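Local coordinates for protein dihydrodipicolinate synthase (Agrobacterium tumefaciens, PDB 3B4U) that probably catalyses, as a lyase of the dihydrodipicolinate synthase family, the condensation of pyruvate with an aldehyde substrate, at residues B[182-192]-B[201-210]. Residues are numbered along the deposited sequence; the frame is centred on the assembly and turned at random.
Sequences LKEHGDLAILI and GVRLGGQGAI
Q207, just before strand 208-211, lies along A189, and its side chain packs across the start of strand 189-192. Its CB touches both A189 CA and CD2 of L191. CG stands beside the backbone N (chi1 -78°) and the chain then runs out extended, which carries the amide across A189: CG packs on A189 CA, CD lies against A189 CA and CB, and OE1 comes 3.4 Å from A189 CB. A methyl suits that place, being small enough for the amide to rest one face on it. At the tip NE2 also approaches A189 CA, but the polar partners part. OE1 accepts a hydrogen bond from the backbone N of F5, while NE2 donates to two waters, one held by G186 O at 2.7 Å from the water and the other by D187 O, so glutamine serves as acceptor and donor at once.

Next to it the backbones join. Q207 N donates to I190 O at 3.0 Å. I192 N donates to G208 O at 3.1 Å. A water bridges I190 O and G208 N. The forked end of L191 sets CD2 against the Q207-G208 peptide and CD1 against I210 CD1, 4.0 Å away.

Farther out, L182 of helix 175-185 likewise uses both methyls: CD1 meets L204 CB at 4.0 Å, and CD2 lies over G206 N. G205, with positive phi, ends helix 195-203 in a Schellman motif (G206 N to G201 O, G205 N to V202 O); a CB there would jam against L204 O. The bare G201 lets I192 CD1 come within 3.6 Å of its CA. The short strands meet splayed, at 61°, joined through helix 195-203 in a beta-alpha-beta crossover that belongs to the closure of a TIM barrel, its seventh strand meeting its eighth.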
loop_
_atom_site.group_PDB
_atom_site.type_symbol
_atom_site.label_atom_id
_atom_site.label_comp_id
_atom_site.label_asym_id
_atom_site.label_seq_id
_atom_site.Cartn_x
_atom_site.Cartn_y
_atom_site.Cartn_z
ATOM N N LEU B 182 7.795 23.900 11.217
ATOM C CA LEU B 182 8.583 25.063 10.874
ATOM C C LEU B 182 9.471 25.523 12.036
ATOM O O LEU B 182 10.651 25.819 11.829
ATOM C CB LEU B 182 7.678 26.183 10.353
ATOM C CG LEU B 182 6.995 25.857 9.012
ATOM C CD1 LEU B 182 5.828 26.810 8.761
ATOM C CD2 LEU B 182 8.004 25.867 7.844
ATOM N N LYS B 183 8.933 25.546 13.257
ATOM C CA LYS B 183 9.742 25.972 14.421
ATOM C C LYS B 183 10.874 25.033 14.782
ATOM O O LYS B 183 11.962 25.469 15.157
ATOM C CB LYS B 183 8.833 26.123 15.642
ATOM C CG LYS B 183 7.886 27.279 15.546
ATOM C CD LYS B 183 6.896 27.236 16.716
ATOM C CE LYS B 183 5.931 28.380 16.717
ATOM N NZ LYS B 183 5.009 28.288 17.899
ATOM N N GLU B 184 10.563 23.737 14.754
ATOM C CA GLU B 184 11.502 22.730 15.189
ATOM C C GLU B 184 12.405 22.277 14.072
ATOM O O GLU B 184 13.547 21.922 14.344
ATOM C CB GLU B 184 10.787 21.526 15.779
ATOM C CG GLU B 184 9.940 21.831 16.960
ATOM C CD GLU B 184 10.710 22.307 18.155
ATOM O OE1 GLU B 184 11.878 21.907 18.382
ATOM O OE2 GLU B 184 10.110 23.125 18.867
ATOM N N HIS B 185 11.892 22.243 12.820
ATOM C CA HIS B 185 12.572 21.594 11.718
ATOM C C HIS B 185 12.582 22.444 10.472
ATOM O O HIS B 185 12.811 21.938 9.392
ATOM C CB HIS B 185 11.944 20.221 11.443
ATOM C CG HIS B 185 11.887 19.380 12.666
ATOM N ND1 HIS B 185 13.015 19.105 13.407
ATOM C CD2 HIS B 185 10.849 18.792 13.308
ATOM C CE1 HIS B 185 12.669 18.386 14.461
ATOM N NE2 HIS B 185 11.363 18.167 14.419
ATOM N N GLY B 186 12.476 23.753 10.629
ATOM C CA GLY B 186 12.507 24.641 9.488
ATOM C C GLY B 186 13.870 24.834 8.866
ATOM O O GLY B 186 13.966 25.476 7.850
ATOM N N ASP B 187 14.887 24.197 9.450
ATOM C CA ASP B 187 16.193 24.023 8.826
ATOM C C ASP B 187 16.139 23.060 7.646
ATOM O O ASP B 187 17.005 23.081 6.779
ATOM C CB ASP B 187 17.265 23.620 9.862
ATOM C CG ASP B 187 16.935 22.374 10.674
ATOM O OD1 ASP B 187 15.826 22.165 11.132
ATOM O OD2 ASP B 187 17.879 21.592 10.942
ATOM N N LEU B 188 15.125 22.205 7.629
ATOM C CA LEU B 188 14.864 21.296 6.518
ATOM C C LEU B 188 13.956 22.007 5.535
ATOM O O LEU B 188 13.436 23.077 5.787
ATOM C CB LEU B 188 14.182 20.042 7.033
ATOM C CG LEU B 188 14.948 19.241 8.078
ATOM C CD1 LEU B 188 14.130 17.975 8.399
ATOM C CD2 LEU B 188 16.366 18.977 7.612
ATOM N N ALA B 189 13.733 21.367 4.392
ATOM C CA ALA B 189 12.779 21.863 3.386
ATOM C C ALA B 189 11.373 21.394 3.823
ATOM O O ALA B 189 10.995 20.233 3.626
ATOM C CB ALA B 189 13.139 21.335 2.018
ATOM N N ILE B 190 10.609 22.306 4.428
ATOM C CA ILE B 190 9.238 22.003 4.849
ATOM C C ILE B 190 8.332 22.482 3.741
ATOM O O ILE B 190 8.252 23.674 3.459
ATOM C CB ILE B 190 8.899 22.647 6.200
ATOM C CG1 ILE B 190 9.903 22.235 7.278
ATOM C CG2 ILE B 190 7.468 22.325 6.577
ATOM C CD1 ILE B 190 10.043 20.747 7.487
ATOM N N LEU B 191 7.672 21.536 3.102
ATOM C CA LEU B 191 6.844 21.760 1.930
ATOM C C LEU B 191 5.389 21.541 2.361
ATOM O O LEU B 191 5.094 20.660 3.159
ATOM C CB LEU B 191 7.253 20.783 0.824
ATOM C CG LEU B 191 8.737 20.721 0.519
ATOM C CD1 LEU B 191 8.997 19.680 -0.577
ATOM C CD2 LEU B 191 9.302 22.067 0.139
ATOM N N ILE B 192 4.468 22.365 1.863
ATOM C CA ILE B 192 3.117 22.444 2.456
ATOM C C ILE B 192 2.077 22.116 1.400
ATOM O O ILE B 192 1.954 22.784 0.383
ATOM C CB ILE B 192 2.878 23.835 3.086
ATOM C CG1 ILE B 192 3.847 24.025 4.238
ATOM C CG2 ILE B 192 1.412 23.974 3.529
ATOM C CD1 ILE B 192 3.886 25.470 4.748
ATOM N N GLY B 201 2.881 29.674 5.377
ATOM C CA GLY B 201 4.011 28.873 5.781
ATOM C C GLY B 201 5.308 29.274 5.119
ATOM O O GLY B 201 6.354 29.293 5.763
ATOM N N VAL B 202 5.252 29.660 3.846
ATOM C CA VAL B 202 6.411 30.186 3.151
ATOM C C VAL B 202 6.912 31.445 3.862
ATOM O O VAL B 202 8.109 31.638 4.032
ATOM C CB VAL B 202 6.090 30.413 1.664
ATOM C CG1 VAL B 202 7.158 31.245 0.952
ATOM C CG2 VAL B 202 5.910 29.048 0.966
ATOM N N ARG B 203 5.988 32.308 4.301
ATOM C CA ARG B 203 6.382 33.509 5.026
ATOM C C ARG B 203 7.068 33.183 6.359
ATOM O O ARG B 203 7.778 34.037 6.898
ATOM C CB ARG B 203 5.194 34.443 5.191
ATOM C CG ARG B 203 4.728 35.044 3.873
ATOM C CD ARG B 203 3.717 36.184 4.050
ATOM N NE ARG B 203 2.456 35.766 4.653
ATOM C CZ ARG B 203 1.387 35.331 3.975
ATOM N NH1 ARG B 203 1.409 35.223 2.667
ATOM N NH2 ARG B 203 0.280 35.012 4.618
ATOM N N LEU B 204 6.850 31.999 6.903
ATOM C CA LEU B 204 7.480 31.506 8.105
ATOM C C LEU B 204 8.653 30.587 7.833
ATOM O O LEU B 204 9.108 29.920 8.754
ATOM C CB LEU B 204 6.457 30.791 8.971
ATOM C CG LEU B 204 5.451 31.678 9.664
ATOM C CD1 LEU B 204 4.285 30.848 10.149
ATOM C CD2 LEU B 204 6.097 32.422 10.831
ATOM N N GLY B 205 9.132 30.523 6.596
ATOM C CA GLY B 205 10.325 29.751 6.301
ATOM C C GLY B 205 10.098 28.492 5.494
ATOM O O GLY B 205 11.062 27.798 5.167
ATOM N N GLY B 206 8.863 28.185 5.141
ATOM C CA GLY B 206 8.635 27.042 4.277
ATOM C C GLY B 206 9.319 27.174 2.943
ATOM O O GLY B 206 9.398 28.253 2.380
ATOM N N GLN B 207 9.791 26.053 2.403
ATOM C CA GLN B 207 10.572 26.040 1.169
ATOM C C GLN B 207 9.803 25.780 -0.091
ATOM O O GLN B 207 10.406 25.717 -1.156
ATOM C CB GLN B 207 11.742 25.056 1.278
ATOM C CG GLN B 207 12.909 25.574 2.065
ATOM C CD GLN B 207 14.170 24.761 1.826
ATOM O OE1 GLN B 207 14.418 24.269 0.734
ATOM N NE2 GLN B 207 14.968 24.609 2.885
ATOM N N GLY B 208 8.479 25.646 -0.012
ATOM C CA GLY B 208 7.666 25.518 -1.188
ATOM C C GLY B 208 6.637 24.407 -1.123
ATOM O O GLY B 208 5.990 24.207 -0.099
ATOM N N ALA B 209 6.422 23.728 -2.258
ATOM C CA ALA B 209 5.321 22.778 -2.398
ATOM C C ALA B 209 5.583 21.804 -3.533
ATOM O O ALA B 209 6.253 22.155 -4.511
ATOM C CB ALA B 209 3.989 23.536 -2.679
ATOM N N ILE B 210 5.003 20.634 -3.370
ATOM C CA ILE B 210 4.805 19.672 -4.435
ATOM C C ILE B 210 3.300 19.677 -4.690
ATOM O O ILE B 210 2.537 19.142 -3.904
ATOM C CB ILE B 210 5.320 18.273 -4.061
ATOM C CG1 ILE B 210 6.842 18.303 -3.768
ATOM C CG2 ILE B 210 4.991 17.275 -5.165
ATOM C CD1 ILE B 210 7.379 17.048 -3.142
HETATM O O HOH W 1 11.000 28.108 9.518
HETATM O O HOH W 2 14.935 26.038 5.363
HETATM O O HOH W 3 17.291 23.075 3.963
HETATM O O HOH W 4 11.451 24.981 5.248
HETATM O O HOH W 5 6.546 25.620 2.302
#